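Local coordinates for protein putative acyl-CoA dehydrogenase (PDB 5JSC) that belongs to the acyl-CoA dehydrogenase family of flavoproteins and carries flavin-adenine dinucleotide in a pocket that its subunits share within a four-chain assembly, at residues A143-P149 with D174-N180; D185-A191 with S203-A209. All blocks are in the same frame, centred on the assembly; numbering follows the deposited sequence.

Contact 1 (A143-P149 with D174-N180); sequences AFALSEP and DKTWISN. With FAD (flavin-adenine dinucleotide), chain M.
Lys175 NZ is gripped by Leu146 O at 2.9 Å, by Glu148 OE2 in a salt bridge of 2.8 Å, and by Phe190 O of strand 186-192. It meets the carboxylate on its anti side and stands above the plane of the Leu146 carbonyl. A bend at chi2 (-61°) carries the chain back from a CB that points away, laying CD over Ser147 O. That carbonyl accepts Thr176 N at 2.9 Å. Glu148 is fixed further by Thr159 N and Leu160 N. Beside this, Thr176 CG2 packs on Pro149 CD at 3.7 Å and sits over one face of the Trp177 indole, toward its rim; Ile178 CD1 touches Ala145 CA.

Both segments line the flavin. Phe144 O accepts a nearly straight hydrogen bond from FAD N3 (2.8 Å, 174°), Leu146 N and Ser147 N share FAD O2, and Ser147 OG donates to N1. From the other segment Ser179 OG reaches FAD N5 at 2.9 Å, while Ser179 N holds O4.

Strand 144-145 pairs with strand 186-192, strand 168-179 runs against 228-233, helix 103-122 packs on Ser179 and Asn180, and Arg287 of the second subunit bonds Pro149 O.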
ATOM      1  N   ALA C 143       7.058  22.858 -29.448  1.00 11.62           N
ATOM      2  CA  ALA C 143       5.900  22.579 -28.605  1.00 11.16           C
ATOM      3  C   ALA C 143       5.012  21.543 -29.284  1.00 11.31           C
ATOM      4  O   ALA C 143       5.002  21.414 -30.511  1.00 12.64           O
ATOM      5  CB  ALA C 143       5.107  23.855 -28.306  1.00 11.83           C
ATOM      6  N   PHE C 144       4.253  20.827 -28.458  1.00 11.56           N
ATOM      7  CA  PHE C 144       3.452  19.662 -28.837  1.00 12.08           C
ATOM      8  C   PHE C 144       2.031  19.938 -28.364  1.00 11.55           C
ATOM      9  O   PHE C 144       1.773  19.924 -27.158  1.00 13.58           O
ATOM     10  CB  PHE C 144       4.040  18.417 -28.172  1.00 11.71           C
ATOM     11  CG  PHE C 144       3.349  17.116 -28.493  1.00 12.12           C
ATOM     12  CD1 PHE C 144       3.652  16.420 -29.652  1.00 13.65           C
ATOM     13  CD2 PHE C 144       2.470  16.531 -27.580  1.00 13.84           C
ATOM     14  CE1 PHE C 144       3.058  15.200 -29.929  1.00 14.22           C
ATOM     15  CE2 PHE C 144       1.878  15.300 -27.850  1.00 14.23           C
ATOM     16  CZ  PHE C 144       2.172  14.638 -29.027  1.00 14.86           C
ATOM     17  N   ALA C 145       1.121  20.228 -29.289  1.00 11.10           N
ATOM     18  CA  ALA C 145      -0.218  20.722 -28.926  1.00 11.38           C
ATOM     19  C   ALA C 145      -1.278  19.666 -29.252  1.00 11.70           C
ATOM     20  O   ALA C 145      -1.828  19.618 -30.361  1.00 12.13           O
ATOM     21  CB  ALA C 145      -0.522  22.056 -29.622  1.00 12.98           C
ATOM     22  N   LEU C 146      -1.594  18.845 -28.253  1.00 11.90           N
ATOM     23  CA  LEU C 146      -2.518  17.726 -28.377  1.00 11.02           C
ATOM     24  C   LEU C 146      -3.745  17.895 -27.498  1.00 11.61           C
ATOM     25  O   LEU C 146      -4.880  17.791 -27.990  1.00 13.12           O
ATOM     26  CB  LEU C 146      -1.788  16.420 -28.019  1.00 11.99           C
ATOM     27  CG  LEU C 146      -2.584  15.120 -28.167  1.00 12.29           C
ATOM     28  CD1 LEU C 146      -3.026  14.947 -29.615  1.00 14.28           C
ATOM     29  CD2 LEU C 146      -1.758  13.914 -27.688  1.00 13.96           C
ATOM     30  N   SER C 147      -3.543  18.182 -26.217  1.00 12.21           N
ATOM     31  CA  SER C 147      -4.624  18.258 -25.238  1.00 10.60           C
ATOM     32  C   SER C 147      -5.518  19.478 -25.454  1.00 11.77           C
ATOM     33  O   SER C 147      -5.077  20.536 -25.915  1.00 12.78           O
ATOM     34  CB  SER C 147      -4.034  18.313 -23.828  1.00 11.12           C
ATOM     35  OG  SER C 147      -3.232  17.176 -23.581  1.00 12.29           O
ATOM     36  N   GLU C 148      -6.778  19.334 -25.061  1.00 12.59           N
ATOM     37  CA  GLU C 148      -7.806  20.355 -25.177  1.00 12.90           C
ATOM     38  C   GLU C 148      -8.504  20.509 -23.837  1.00 12.69           C
ATOM     39  O   GLU C 148      -8.474  19.591 -23.010  1.00 12.90           O
ATOM     40  CB  GLU C 148      -8.825  19.971 -26.261  1.00 13.20           C
ATOM     41  CG  GLU C 148      -8.163  19.750 -27.608  1.00 14.35           C
ATOM     42  CD  GLU C 148      -9.129  19.431 -28.714  1.00 16.38           C
ATOM     43  OE1 GLU C 148     -10.304  19.113 -28.421  1.00 20.72           O
ATOM     44  OE2 GLU C 148      -8.704  19.494 -29.884  1.00 15.64           O
ATOM     45  N   PRO C 149      -9.154  21.656 -23.594  1.00 13.11           N
ATOM     46  CA  PRO C 149      -9.874  21.828 -22.323  1.00 13.64           C
ATOM     47  C   PRO C 149     -10.837  20.698 -22.014  1.00 13.60           C
ATOM     48  O   PRO C 149     -10.962  20.291 -20.850  1.00 14.24           O
ATOM     49  CB  PRO C 149     -10.599  23.166 -22.518  1.00 13.88           C
ATOM     50  CG  PRO C 149      -9.669  23.938 -23.436  1.00 13.90           C
ATOM     51  CD  PRO C 149      -9.155  22.886 -24.407  1.00 13.42           C
ATOM     52  N   ASP C 174      -9.554  25.160 -29.426  1.00 17.30           N
ATOM     53  CA  ASP C 174      -8.585  25.425 -28.370  1.00 16.48           C
ATOM     54  C   ASP C 174      -7.729  24.203 -28.080  1.00 14.78           C
ATOM     55  O   ASP C 174      -8.207  23.067 -28.137  1.00 16.64           O
ATOM     56  CB  ASP C 174      -9.278  25.868 -27.067  1.00 19.65           C
ATOM     57  CG  ASP C 174      -9.699  27.337 -27.093  1.00 26.06           C
ATOM     58  OD1 ASP C 174     -10.178  27.808 -28.133  1.00 30.73           O
ATOM     59  OD2 ASP C 174      -9.543  28.024 -26.068  1.00 31.64           O
ATOM     60  N   LYS C 175      -6.460  24.450 -27.761  1.00 12.85           N
ATOM     61  CA  LYS C 175      -5.583  23.483 -27.116  1.00 12.29           C
ATOM     62  C   LYS C 175      -5.195  24.071 -25.772  1.00 12.73           C
ATOM     63  O   LYS C 175      -5.162  25.292 -25.618  1.00 13.21           O
ATOM     64  CB  LYS C 175      -4.314  23.204 -27.947  1.00 12.81           C
ATOM     65  CG  LYS C 175      -4.574  22.555 -29.301  1.00 12.40           C
ATOM     66  CD  LYS C 175      -5.249  21.203 -29.135  1.00 13.42           C
ATOM     67  CE  LYS C 175      -5.183  20.417 -30.425  1.00 12.76           C
ATOM     68  NZ  LYS C 175      -5.931  19.118 -30.347  1.00 13.51           N
ATOM     69  N   THR C 176      -4.906  23.227 -24.786  1.00 12.27           N
ATOM     70  CA  THR C 176      -4.505  23.804 -23.512  1.00 11.41           C
ATOM     71  C   THR C 176      -3.530  22.884 -22.783  1.00 12.03           C
ATOM     72  O   THR C 176      -3.249  21.758 -23.212  1.00 12.29           O
ATOM     73  CB  THR C 176      -5.732  24.156 -22.648  1.00 11.59           C
ATOM     74  OG1 THR C 176      -5.330  25.092 -21.645  1.00 12.87           O
ATOM     75  CG2 THR C 176      -6.346  22.907 -21.984  1.00 12.82           C
ATOM     76  N   TRP C 177      -2.993  23.408 -21.675  1.00 11.49           N
ATOM     77  CA  TRP C 177      -1.866  22.811 -20.945  1.00 10.98           C
ATOM     78  C   TRP C 177      -0.640  22.676 -21.836  1.00 11.24           C
ATOM     79  O   TRP C 177       0.138  21.732 -21.685  1.00 13.43           O
ATOM     80  CB  TRP C 177      -2.195  21.435 -20.338  1.00 11.95           C
ATOM     81  CG  TRP C 177      -3.554  21.316 -19.701  1.00 10.84           C
ATOM     82  CD1 TRP C 177      -4.586  20.517 -20.117  1.00  9.95           C
ATOM     83  CD2 TRP C 177      -4.024  22.012 -18.544  1.00 11.18           C
ATOM     84  NE1 TRP C 177      -5.680  20.684 -19.286  1.00 11.54           N
ATOM     85  CE2 TRP C 177      -5.357  21.601 -18.320  1.00 11.75           C
ATOM     86  CE3 TRP C 177      -3.453  22.953 -17.679  1.00 12.03           C
ATOM     87  CZ2 TRP C 177      -6.126  22.103 -17.272  1.00 13.35           C
ATOM     88  CZ3 TRP C 177      -4.213  23.443 -16.632  1.00 13.62           C
ATOM     89  CH2 TRP C 177      -5.536  23.022 -16.439  1.00 14.62           C
ATOM     90  N   ILE C 178      -0.452  23.598 -22.774  1.00 10.63           N
ATOM     91  CA  ILE C 178       0.575  23.416 -23.796  1.00 11.22           C
ATOM     92  C   ILE C 178       1.911  23.908 -23.247  1.00 11.94           C
ATOM     93  O   ILE C 178       2.095  25.107 -23.015  1.00 12.95           O
ATOM     94  CB  ILE C 178       0.209  24.131 -25.103  1.00 11.26           C
ATOM     95  CG1 ILE C 178      -1.119  23.585 -25.642  1.00 11.12           C
ATOM     96  CG2 ILE C 178       1.331  23.950 -26.131  1.00 13.95           C
ATOM     97  CD1 ILE C 178      -1.188  22.065 -25.662  1.00 12.97           C
ATOM     98  N   SER C 179       2.846  22.972 -23.046  1.00 10.96           N
ATOM     99  CA  SER C 179       4.188  23.312 -22.596  1.00 11.20           C
ATOM    100  C   SER C 179       4.892  24.206 -23.609  1.00 10.76           C
ATOM    101  O   SER C 179       4.809  23.980 -24.819  1.00 12.65           O
ATOM    102  CB  SER C 179       4.997  22.034 -22.380  1.00 11.66           C
ATOM    103  OG  SER C 179       4.472  21.294 -21.295  1.00 12.93           O
ATOM    104  N   ASN C 180       5.624  25.203 -23.103  1.00 10.62           N
ATOM    105  CA  ASN C 180       6.225  26.274 -23.896  1.00 10.67           C
ATOM    106  C   ASN C 180       5.181  27.146 -24.583  1.00 10.95           C
ATOM    107  O   ASN C 180       5.531  27.973 -25.437  1.00 12.58           O
ATOM    108  CB  ASN C 180       7.226  25.741 -24.943  1.00 12.26           C
ATOM    109  CG  ASN C 180       8.503  25.220 -24.314  1.00 12.36           C
ATOM    110  OD1 ASN C 180       8.840  25.577 -23.180  1.00 15.19           O
ATOM    111  ND2 ASN C 180       9.226  24.380 -25.043  1.00 11.21           N
TER
HETATM  112  PA  FAD M 501      -8.834  14.004 -18.051  1.00 11.38           P
HETATM  113  O1A FAD M 501      -8.674  13.478 -19.427  1.00 12.63           O
HETATM  114  O2A FAD M 501     -10.161  14.689 -17.714  1.00 12.03           O
HETATM  115  O5B FAD M 501      -8.568  12.809 -17.039  1.00 10.28           O
HETATM  116  C5B FAD M 501      -8.767  13.018 -15.627  1.00  9.28           C
HETATM  117  C4B FAD M 501      -8.271  11.768 -14.948  1.00  9.99           C
HETATM  118  O4B FAD M 501      -9.102  10.662 -15.342  1.00 11.42           O
HETATM  119  C3B FAD M 501      -6.876  11.314 -15.359  1.00 10.76           C
HETATM  120  O3B FAD M 501      -5.833  12.055 -14.720  1.00 12.35           O
HETATM  121  C2B FAD M 501      -6.902   9.834 -14.972  1.00 10.58           C
HETATM  122  O2B FAD M 501      -6.610   9.686 -13.582  1.00 12.84           O
HETATM  123  C1B FAD M 501      -8.371   9.457 -15.231  1.00 10.74           C
HETATM  124  N9A FAD M 501      -8.615   8.676 -16.438  1.00 10.69           N
HETATM  125  C8A FAD M 501      -8.323   9.030 -17.730  1.00 12.37           C
HETATM  126  N7A FAD M 501      -8.738   8.169 -18.627  1.00 13.10           N
HETATM  127  C5A FAD M 501      -9.345   7.173 -17.872  1.00 12.28           C
HETATM  128  C6A FAD M 501     -10.000   5.981 -18.229  1.00 13.18           C
HETATM  129  N6A FAD M 501     -10.139   5.556 -19.490  1.00 15.11           N
HETATM  130  N1A FAD M 501     -10.504   5.216 -17.234  1.00 13.54           N
HETATM  131  C2A FAD M 501     -10.345   5.624 -15.967  1.00 12.19           C
HETATM  132  N3A FAD M 501      -9.746   6.730 -15.512  1.00 10.29           N
HETATM  133  C4A FAD M 501      -9.269   7.469 -16.522  1.00  9.81           C
HETATM  134  N1  FAD M 501      -0.698  18.392 -23.162  1.00 10.01           N
HETATM  135  C2  FAD M 501      -0.238  18.664 -24.424  1.00  9.87           C
HETATM  136  O2  FAD M 501      -0.914  18.420 -25.438  1.00 12.33           O
HETATM  137  N3  FAD M 501       0.998  19.235 -24.584  1.00 10.71           N
HETATM  138  C4  FAD M 501       1.867  19.577 -23.567  1.00 11.10           C
HETATM  139  O4  FAD M 501       2.915  20.166 -23.817  1.00 13.31           O
HETATM  140  C4X FAD M 501       1.396  19.264 -22.250  1.00 10.75           C
HETATM  141  N5  FAD M 501       2.133  19.617 -21.233  1.00 11.62           N
HETATM  142  C5X FAD M 501       1.590  19.500 -19.963  1.00 10.98           C
HETATM  143  C6  FAD M 501       2.301  20.019 -18.883  1.00 11.48           C
HETATM  144  C7  FAD M 501       1.759  20.023 -17.603  1.00 12.07           C
HETATM  145  C7M FAD M 501       2.543  20.636 -16.470  1.00 12.48           C
HETATM  146  C8  FAD M 501       0.480  19.470 -17.391  1.00 12.50           C
HETATM  147  C8M FAD M 501      -0.147  19.459 -16.018  1.00 15.05           C
HETATM  148  C9  FAD M 501      -0.222  18.934 -18.466  1.00 11.15           C
HETATM  149  C9A FAD M 501       0.317  18.951 -19.749  1.00  9.83           C
HETATM  150  N10 FAD M 501      -0.412  18.508 -20.873  1.00  9.88           N
HETATM  151  C10 FAD M 501       0.088  18.679 -22.141  1.00  9.49           C
HETATM  152  C1' FAD M 501      -1.779  18.004 -20.683  1.00 10.71           C
HETATM  153  C2' FAD M 501      -1.829  16.568 -20.173  1.00 10.25           C
HETATM  154  O2' FAD M 501      -1.407  15.653 -21.183  1.00 12.74           O
HETATM  155  C3' FAD M 501      -3.260  16.235 -19.751  1.00 10.84           C
HETATM  156  O3' FAD M 501      -3.513  17.023 -18.596  1.00 10.75           O
HETATM  157  C4' FAD M 501      -3.486  14.759 -19.431  1.00 10.76           C
HETATM  158  O4' FAD M 501      -3.463  14.008 -20.647  1.00 12.40           O
HETATM  159  C5' FAD M 501      -4.794  14.533 -18.701  1.00 10.65           C
HETATM  160  O5' FAD M 501      -5.853  15.084 -19.510  1.00 11.10           O
HETATM  161  P   FAD M 501      -6.931  16.022 -18.737  1.00 11.15           P
HETATM  162  O1P FAD M 501      -6.248  17.075 -17.936  1.00 11.27           O
HETATM  163  O2P FAD M 501      -7.932  16.523 -19.733  1.00 12.14           O
HETATM  164  O3P FAD M 501      -7.662  15.028 -17.727  1.00  9.85           O
HETATM  165  O   HOH W   1       4.022  21.572 -25.852  1.00 14.14           O
HETATM  166  O   HOH W   2      -7.953  19.164 -20.325  1.00 12.19           O

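Contact 2 (D185-A191 with S203-A209); sequences DFYVVFA and SAFVVDA
A beta hairpin of the acyl-CoA dehydrogenase middle domain brings strand 186-192 against strand 202-208, antiparallel and in unbroken register from Phe186 with Asp208 to Ala191 with Ser203. Tyr187 with Val207, Val189 with Phe205 and Ala191 with Ser203 are the hydrogen-bonded pairs, each closed by two backbone bonds; Val189 N to Phe205 O, at 2.8 Å and 169°, is nearly straight. Beyond Phe186 and Asp208, Ala209 N adds a bond of 3.0 Å to Asp185 O. In the non-hydrogen-bonded pairs, CA-H groups of Phe186, Val188, Phe190 and Ala204 lean on carbonyl oxygens of the partner strand.

One face bears Phe186, Val188, Phe190, Ala204, Val206 and Asp208. Phe190 lays its CE2 corner against Ala204 CB at 3.6 Å, and Val206 CG1 meets Phe186 CD1 obliquely at 4.0 Å. A chi1 of 66° sets Phe186 CG between the backbone N and the carbonyl carbon, and the ring swings off the partner strand to meet Tyr131 edge-to-face. Asp208 is tied to Arg130 and Tyr131 of helix 125-136.

On the opposite face Val189 CG2 and Val207 CG2 touch at 3.6 Å, a diagonal contact between neighbouring bonded pairs. The Tyr187 ring brings CE1 to 4.1 Å from Ala209 CB while its hydroxyl is bonded to Gly182 N. The Phe205 ring approaches Ala191 CB and meets Tyr169.

The arrangement is a regular antiparallel hairpin of the acyl-CoA dehydrogenase middle beta domain, its Phe186, Val188 and Val206 face packed on Ala118 and Ile119 of helix 103-122.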
ATOM      1  N   ASP C 185       8.425  28.714 -30.853  1.00 13.51           N
ATOM      2  CA  ASP C 185       8.496  29.228 -32.213  1.00 13.62           C
ATOM      3  C   ASP C 185       7.574  28.489 -33.170  1.00 13.44           C
ATOM      4  O   ASP C 185       7.213  29.037 -34.221  1.00 15.22           O
ATOM      5  CB  ASP C 185       9.944  29.161 -32.710  1.00 15.14           C
ATOM      6  CG  ASP C 185      10.842  30.130 -31.967  1.00 17.77           C
ATOM      7  OD1 ASP C 185      10.654  31.355 -32.151  1.00 22.52           O
ATOM      8  OD2 ASP C 185      11.707  29.684 -31.189  1.00 16.13           O
ATOM      9  N   PHE C 186       7.171  27.274 -32.822  1.00 12.90           N
ATOM     10  CA  PHE C 186       6.188  26.539 -33.602  1.00 13.23           C
ATOM     11  C   PHE C 186       5.527  25.532 -32.680  1.00 12.25           C
ATOM     12  O   PHE C 186       6.071  25.170 -31.627  1.00 11.97           O
ATOM     13  CB  PHE C 186       6.823  25.832 -34.810  1.00 14.26           C
ATOM     14  CG  PHE C 186       7.780  24.738 -34.429  1.00 13.10           C
ATOM     15  CD1 PHE C 186       7.322  23.440 -34.193  1.00 13.83           C
ATOM     16  CD2 PHE C 186       9.139  25.003 -34.275  1.00 12.63           C
ATOM     17  CE1 PHE C 186       8.205  22.430 -33.815  1.00 13.58           C
ATOM     18  CE2 PHE C 186      10.017  24.005 -33.914  1.00 14.37           C
ATOM     19  CZ  PHE C 186       9.554  22.714 -33.680  1.00 14.87           C
ATOM     20  N   TYR C 187       4.354  25.076 -33.107  1.00 12.43           N
ATOM     21  CA  TYR C 187       3.555  24.081 -32.408  1.00 11.84           C
ATOM     22  C   TYR C 187       3.239  22.964 -33.381  1.00 12.22           C
ATOM     23  O   TYR C 187       2.774  23.236 -34.487  1.00 13.92           O
ATOM     24  CB  TYR C 187       2.243  24.692 -31.888  1.00 13.43           C
ATOM     25  CG  TYR C 187       2.455  25.832 -30.933  1.00 13.12           C
ATOM     26  CD1 TYR C 187       2.606  27.137 -31.394  1.00 14.65           C
ATOM     27  CD2 TYR C 187       2.506  25.607 -29.565  1.00 14.38           C
ATOM     28  CE1 TYR C 187       2.814  28.180 -30.511  1.00 14.10           C
ATOM     29  CE2 TYR C 187       2.708  26.641 -28.677  1.00 14.93           C
ATOM     30  CZ  TYR C 187       2.863  27.922 -29.149  1.00 14.34           C
ATOM     31  OH  TYR C 187       3.077  28.946 -28.248  1.00 14.57           O
ATOM     32  N   VAL C 188       3.489  21.720 -32.986  1.00 12.14           N
ATOM     33  CA  VAL C 188       2.915  20.585 -33.705  1.00 11.18           C
ATOM     34  C   VAL C 188       1.490  20.417 -33.186  1.00 10.98           C
ATOM     35  O   VAL C 188       1.280  20.061 -32.023  1.00 13.31           O
ATOM     36  CB  VAL C 188       3.735  19.303 -33.521  1.00 12.22           C
ATOM     37  CG1 VAL C 188       3.020  18.131 -34.173  1.00 13.89           C
ATOM     38  CG2 VAL C 188       5.113  19.468 -34.138  1.00 12.33           C
ATOM     39  N   VAL C 189       0.504  20.690 -34.040  1.00 11.71           N
ATOM     40  CA  VAL C 189      -0.903  20.761 -33.645  1.00 11.98           C
ATOM     41  C   VAL C 189      -1.645  19.589 -34.269  1.00 12.20           C
ATOM     42  O   VAL C 189      -1.538  19.355 -35.481  1.00 14.31           O
ATOM     43  CB  VAL C 189      -1.547  22.090 -34.080  1.00 13.55           C
ATOM     44  CG1 VAL C 189      -3.019  22.149 -33.648  1.00 14.58           C
ATOM     45  CG2 VAL C 189      -0.776  23.280 -33.521  1.00 14.43           C
ATOM     46  N   PHE C 190      -2.429  18.883 -33.458  1.00 11.18           N
ATOM     47  CA  PHE C 190      -3.269  17.796 -33.945  1.00 12.24           C
ATOM     48  C   PHE C 190      -4.703  18.289 -33.995  1.00 13.17           C
ATOM     49  O   PHE C 190      -5.189  18.895 -33.034  1.00 13.41           O
ATOM     50  CB  PHE C 190      -3.126  16.554 -33.060  1.00 11.70           C
ATOM     51  CG  PHE C 190      -1.719  16.038 -33.021  1.00 12.19           C
ATOM     52  CD1 PHE C 190      -0.793  16.588 -32.142  1.00 13.52           C
ATOM     53  CD2 PHE C 190      -1.305  15.056 -33.908  1.00 12.86           C
ATOM     54  CE1 PHE C 190       0.523  16.148 -32.126  1.00 13.79           C
ATOM     55  CE2 PHE C 190       0.008  14.605 -33.895  1.00 13.83           C
ATOM     56  CZ  PHE C 190       0.926  15.156 -33.004  1.00 13.77           C
ATOM     57  N   ALA C 191      -5.367  18.068 -35.129  1.00 13.60           N
ATOM     58  CA  ALA C 191      -6.687  18.640 -35.354  1.00 13.03           C
ATOM     59  C   ALA C 191      -7.544  17.650 -36.123  1.00 13.11           C
ATOM     60  O   ALA C 191      -7.035  16.797 -36.853  1.00 14.76           O
ATOM     61  CB  ALA C 191      -6.600  19.968 -36.132  1.00 15.13           C
ATOM     62  N   SER C 203      -5.468  14.888 -38.191  1.00 14.40           N
ATOM     63  CA  SER C 203      -4.251  15.178 -38.936  1.00 14.53           C
ATOM     64  C   SER C 203      -3.330  16.029 -38.073  1.00 13.58           C
ATOM     65  O   SER C 203      -3.772  16.704 -37.142  1.00 15.41           O
ATOM     66  CB  SER C 203      -4.546  15.908 -40.259  1.00 14.82           C
ATOM     67  OG  SER C 203      -5.363  15.110 -41.105  1.00 16.34           O
ATOM     68  N   ALA C 204      -2.037  15.991 -38.394  1.00 13.65           N
ATOM     69  CA  ALA C 204      -1.011  16.733 -37.672  1.00 13.98           C
ATOM     70  C   ALA C 204      -0.468  17.854 -38.550  1.00 13.59           C
ATOM     71  O   ALA C 204      -0.281  17.668 -39.755  1.00 15.10           O
ATOM     72  CB  ALA C 204       0.133  15.806 -37.258  1.00 14.76           C
ATOM     73  N   PHE C 205      -0.193  19.016 -37.942  1.00 14.07           N
ATOM     74  CA  PHE C 205       0.310  20.187 -38.662  1.00 15.05           C
ATOM     75  C   PHE C 205       1.451  20.834 -37.895  1.00 14.48           C
ATOM     76  O   PHE C 205       1.406  20.900 -36.668  1.00 16.52           O
ATOM     77  CB  PHE C 205      -0.779  21.262 -38.860  1.00 15.00           C
ATOM     78  CG  PHE C 205      -1.969  20.797 -39.643  1.00 16.36           C
ATOM     79  CD1 PHE C 205      -3.067  20.225 -38.998  1.00 16.92           C
ATOM     80  CD2 PHE C 205      -1.999  20.941 -41.026  1.00 17.80           C
ATOM     81  CE1 PHE C 205      -4.162  19.807 -39.719  1.00 17.10           C
ATOM     82  CE2 PHE C 205      -3.102  20.521 -41.751  1.00 18.76           C
ATOM     83  CZ  PHE C 205      -4.182  19.955 -41.101  1.00 17.70           C
ATOM     84  N   VAL C 206       2.453  21.355 -38.603  1.00 13.78           N
ATOM     85  CA  VAL C 206       3.393  22.288 -37.987  1.00 13.85           C
ATOM     86  C   VAL C 206       2.835  23.692 -38.155  1.00 14.93           C
ATOM     87  O   VAL C 206       2.600  24.148 -39.282  1.00 17.01           O
ATOM     88  CB  VAL C 206       4.798  22.189 -38.595  1.00 16.22           C
ATOM     89  CG1 VAL C 206       5.734  23.136 -37.839  1.00 19.01           C
ATOM     90  CG2 VAL C 206       5.301  20.758 -38.534  1.00 19.70           C
ATOM     91  N   VAL C 207       2.617  24.378 -37.036  1.00 15.02           N
ATOM     92  CA  VAL C 207       1.994  25.698 -37.036  1.00 15.23           C
ATOM     93  C   VAL C 207       2.987  26.691 -36.444  1.00 15.12           C
ATOM     94  O   VAL C 207       3.282  26.646 -35.243  1.00 15.19           O
ATOM     95  CB  VAL C 207       0.667  25.705 -36.267  1.00 16.00           C
ATOM     96  CG1 VAL C 207       0.020  27.080 -36.363  1.00 17.79           C
ATOM     97  CG2 VAL C 207      -0.266  24.632 -36.826  1.00 17.05           C
ATOM     98  N   ASP C 208       3.504  27.592 -37.282  1.00 16.50           N
ATOM     99  CA  ASP C 208       4.426  28.606 -36.792  1.00 16.25           C
ATOM    100  C   ASP C 208       3.714  29.524 -35.808  1.00 16.58           C
ATOM    101  O   ASP C 208       2.526  29.818 -35.961  1.00 17.05           O
ATOM    102  CB  ASP C 208       4.999  29.418 -37.954  1.00 17.89           C
ATOM    103  CG  ASP C 208       5.907  28.591 -38.856  1.00 20.45           C
ATOM    104  OD1 ASP C 208       6.443  27.569 -38.391  1.00 20.82           O
ATOM    105  OD2 ASP C 208       6.082  28.965 -40.033  1.00 23.83           O
ATOM    106  N   ALA C 209       4.448  29.973 -34.787  1.00 16.66           N
ATOM    107  CA  ALA C 209       3.827  30.765 -33.731  1.00 17.78           C
ATOM    108  C   ALA C 209       3.283  32.089 -34.250  1.00 19.03           C
ATOM    109  O   ALA C 209       2.347  32.643 -33.660  1.00 21.81           O
ATOM    110  CB  ALA C 209       4.830  31.014 -32.602  1.00 17.57           C
TER

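The centres of contacts 1 and 2 lie about 10 Å apart on the same side of the chain's centre, all four segments within the middle domain. They come in series: contact 1 closes at Asn180 before contact 2 opens at Asp185. Strand 144-145 joins them, running parallel to 186-192 at one end of a sheet that continues through 202-208 to 243-244; Ala143 O and Ala145 N lie 2.9 and 2.7 Å from Val188 N and Val188 O. Strand 168-179 belongs to a second sheet. The flavin-binding residues of contact 1 thus sit at the border of the two sheets, with the hairpin of contact 2 continuing one of them away from the ligand.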